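Local structure of nitrogenase molybdenum-iron protein alpha chain (Clostridium pasteurianum, 4WES) at residues 89-94 with 98-103. The protein forms, with the beta chain, the molybdenum-iron component of nitrogenase, whose metal clusters serve the reduction of dinitrogen to ammonium. Residues are numbered along the deposited sequence; the frame is centred on the assembly and turned at random. Where two conformers were deposited one is given.
Sequences FKSKPE and GLNFNE
Residues 89-94 and 98-103 run in nearly opposite directions, 166° apart, as the two arms of an irregular hairpin-like loop between helix 77-81 and strand 106-107, bridged directly by a single backbone bond, from G98 N to E94 O (2.9 Å). Farther along, asparagine side chains and water replace the ladder of a regular hairpin, an example of side-chain amides standing in for main-chain groups. The amide of N102 reaches across with both ends: OD1 accepts a short bond from S91 OG (2.6 Å), while ND2 gives a weak, bent one to F89 O (130° at the hydrogen). S91 OG comes from above the carbonyl plane of N102, set beside its own backbone N by a chi1 of -58°. The F89 ring stands almost perpendicular to this amide, with N102 OD1 at the ring edge, 3.6 Å from F89 CE1; the ring's other surroundings include P65, and the molybdenum-iron-sulfur cluster lies about 7 Å from the F89 side chain. N100 shapes its own arm through an Asx turn, its OD1 accepting from N102 N. One water joins N100 ND2 to S91 O, and a second links E94 N with L99 O. The E94 carboxylate leads away from 98-103, and its OE1 forms a salt bridge with K67. Near the closed end, P93 CB rests 3.1 Å from G98 O.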
loop_
_atom_site.group_PDB
_atom_site.type_symbol
_atom_site.label_atom_id
_atom_site.label_comp_id
_atom_site.label_asym_id
_atom_site.label_seq_id
_atom_site.Cartn_x
_atom_site.Cartn_y
_atom_site.Cartn_z
ATOM N N PHE A 89 -14.828 23.031 6.046
ATOM C CA PHE A 89 -14.676 23.917 7.192
ATOM C C PHE A 89 -13.859 23.197 8.258
ATOM O O PHE A 89 -14.165 22.081 8.654
ATOM C CB PHE A 89 -16.033 24.376 7.748
ATOM C CG PHE A 89 -17.094 23.312 7.907
ATOM C CD1 PHE A 89 -17.214 22.584 9.067
ATOM C CD2 PHE A 89 -17.984 23.092 6.890
ATOM C CE1 PHE A 89 -18.215 21.630 9.213
ATOM C CE2 PHE A 89 -18.992 22.183 7.017
ATOM C CZ PHE A 89 -19.116 21.435 8.163
ATOM N N LYS A 90 -12.804 23.840 8.744
ATOM C CA LYS A 90 -11.953 23.222 9.758
ATOM C C LYS A 90 -12.359 23.686 11.158
ATOM O O LYS A 90 -12.736 24.841 11.360
ATOM C CB LYS A 90 -10.476 23.493 9.489
ATOM C CG LYS A 90 -9.913 22.814 8.237
ATOM C CD LYS A 90 -8.388 22.959 8.178
ATOM C CE LYS A 90 -7.791 22.205 7.003
ATOM N NZ LYS A 90 -6.334 22.334 6.952
ATOM N N SER A 91 -12.259 22.768 12.102
ATOM C CA SER A 91 -12.645 23.013 13.501
ATOM C C SER A 91 -11.648 22.396 14.438
ATOM O O SER A 91 -11.061 21.347 14.155
ATOM C CB SER A 91 -14.015 22.403 13.808
ATOM O OG SER A 91 -15.005 22.930 12.946
ATOM N N LYS A 92 -11.472 23.027 15.597
ATOM C CA LYS A 92 -10.689 22.423 16.643
ATOM C C LYS A 92 -11.402 22.648 17.987
ATOM O O LYS A 92 -12.178 23.593 18.123
ATOM C CB LYS A 92 -9.281 22.958 16.661
ATOM C CG LYS A 92 -9.189 24.390 16.923
ATOM C CD LYS A 92 -7.754 24.953 16.653
ATOM C CE LYS A 92 -7.707 26.455 16.835
ATOM N NZ LYS A 92 -8.075 26.840 18.231
ATOM N N PRO A 93 -11.159 21.788 18.974
ATOM C CA PRO A 93 -11.775 22.016 20.271
ATOM C C PRO A 93 -11.419 23.402 20.817
ATOM O O PRO A 93 -10.252 23.774 20.850
ATOM C CB PRO A 93 -11.159 20.938 21.134
ATOM C CG PRO A 93 -10.641 19.938 20.226
ATOM C CD PRO A 93 -10.306 20.606 18.951
ATOM N N GLU A 94 -12.425 24.149 21.246
ATOM C CA GLU A 94 -12.168 25.502 21.717
ATOM C C GLU A 94 -11.291 25.437 22.969
ATOM O O GLU A 94 -11.552 24.645 23.864
ATOM C CB GLU A 94 -13.458 26.252 22.022
ATOM C CG GLU A 94 -13.290 27.762 22.196
ATOM C CD GLU A 94 -12.950 28.528 20.920
ATOM O OE1 GLU A 94 -13.082 27.979 19.809
ATOM O OE2 GLU A 94 -12.592 29.739 21.037
ATOM N N GLY A 98 -12.986 22.126 24.212
ATOM C CA GLY A 98 -14.382 22.165 23.897
ATOM C C GLY A 98 -14.840 21.087 22.958
ATOM O O GLY A 98 -14.027 20.425 22.312
ATOM N N LEU A 99 -16.156 20.941 22.837
ATOM C CA LEU A 99 -16.775 19.963 21.942
ATOM C C LEU A 99 -16.515 20.274 20.484
ATOM O O LEU A 99 -16.456 21.414 20.062
ATOM C CB LEU A 99 -18.279 19.906 22.199
ATOM C CG LEU A 99 -18.716 19.441 23.586
ATOM C CD1 LEU A 99 -20.220 19.705 23.765
ATOM C CD2 LEU A 99 -18.355 17.981 23.815
ATOM N N ASN A 100 -16.453 19.209 19.683
ATOM C CA ASN A 100 -16.249 19.359 18.247
ATOM C C ASN A 100 -16.899 18.176 17.554
ATOM O O ASN A 100 -16.430 17.047 17.699
ATOM C CB ASN A 100 -14.746 19.379 17.937
ATOM C CG ASN A 100 -14.439 19.309 16.460
ATOM O OD1 ASN A 100 -15.284 19.644 15.620
ATOM N ND2 ASN A 100 -13.246 18.817 16.146
ATOM N N PHE A 101 -17.973 18.433 16.803
ATOM C CA PHE A 101 -18.690 17.370 16.093
ATOM C C PHE A 101 -18.406 17.347 14.594
ATOM O O PHE A 101 -19.128 16.668 13.833
ATOM C CB PHE A 101 -20.189 17.478 16.360
ATOM C CG PHE A 101 -20.531 17.444 17.835
ATOM C CD1 PHE A 101 -20.386 16.295 18.569
ATOM C CD2 PHE A 101 -20.952 18.591 18.503
ATOM C CE1 PHE A 101 -20.643 16.256 19.916
ATOM C CE2 PHE A 101 -21.226 18.550 19.865
ATOM C CZ PHE A 101 -21.061 17.384 20.570
ATOM N N ASN A 102 -17.334 17.996 14.152
ATOM C CA ASN A 102 -16.987 18.006 12.704
ATOM C C ASN A 102 -16.890 16.676 12.065
ATOM O O ASN A 102 -17.106 16.578 10.850
ATOM C CB ASN A 102 -15.579 18.642 12.437
ATOM C CG ASN A 102 -15.658 20.050 11.882
ATOM O OD1 ASN A 102 -16.495 20.849 12.314
ATOM N ND2 ASN A 102 -14.750 20.423 10.920
ATOM N N GLU A 103 -16.480 15.648 12.816
ATOM C CA GLU A 103 -16.188 14.344 12.242
ATOM C C GLU A 103 -17.430 13.476 12.122
ATOM O O GLU A 103 -17.321 12.341 11.683
ATOM C CB GLU A 103 -15.096 13.638 13.051
ATOM C CG GLU A 103 -13.778 14.396 13.075
ATOM C CD GLU A 103 -12.881 14.172 14.275
ATOM O OE1 GLU A 103 -11.651 14.364 14.128
ATOM O OE2 GLU A 103 -13.394 13.856 15.372
HETATM O O HOH W 1 -12.077 18.560 13.382
HETATM O O HOH W 2 -15.225 23.690 21.013
#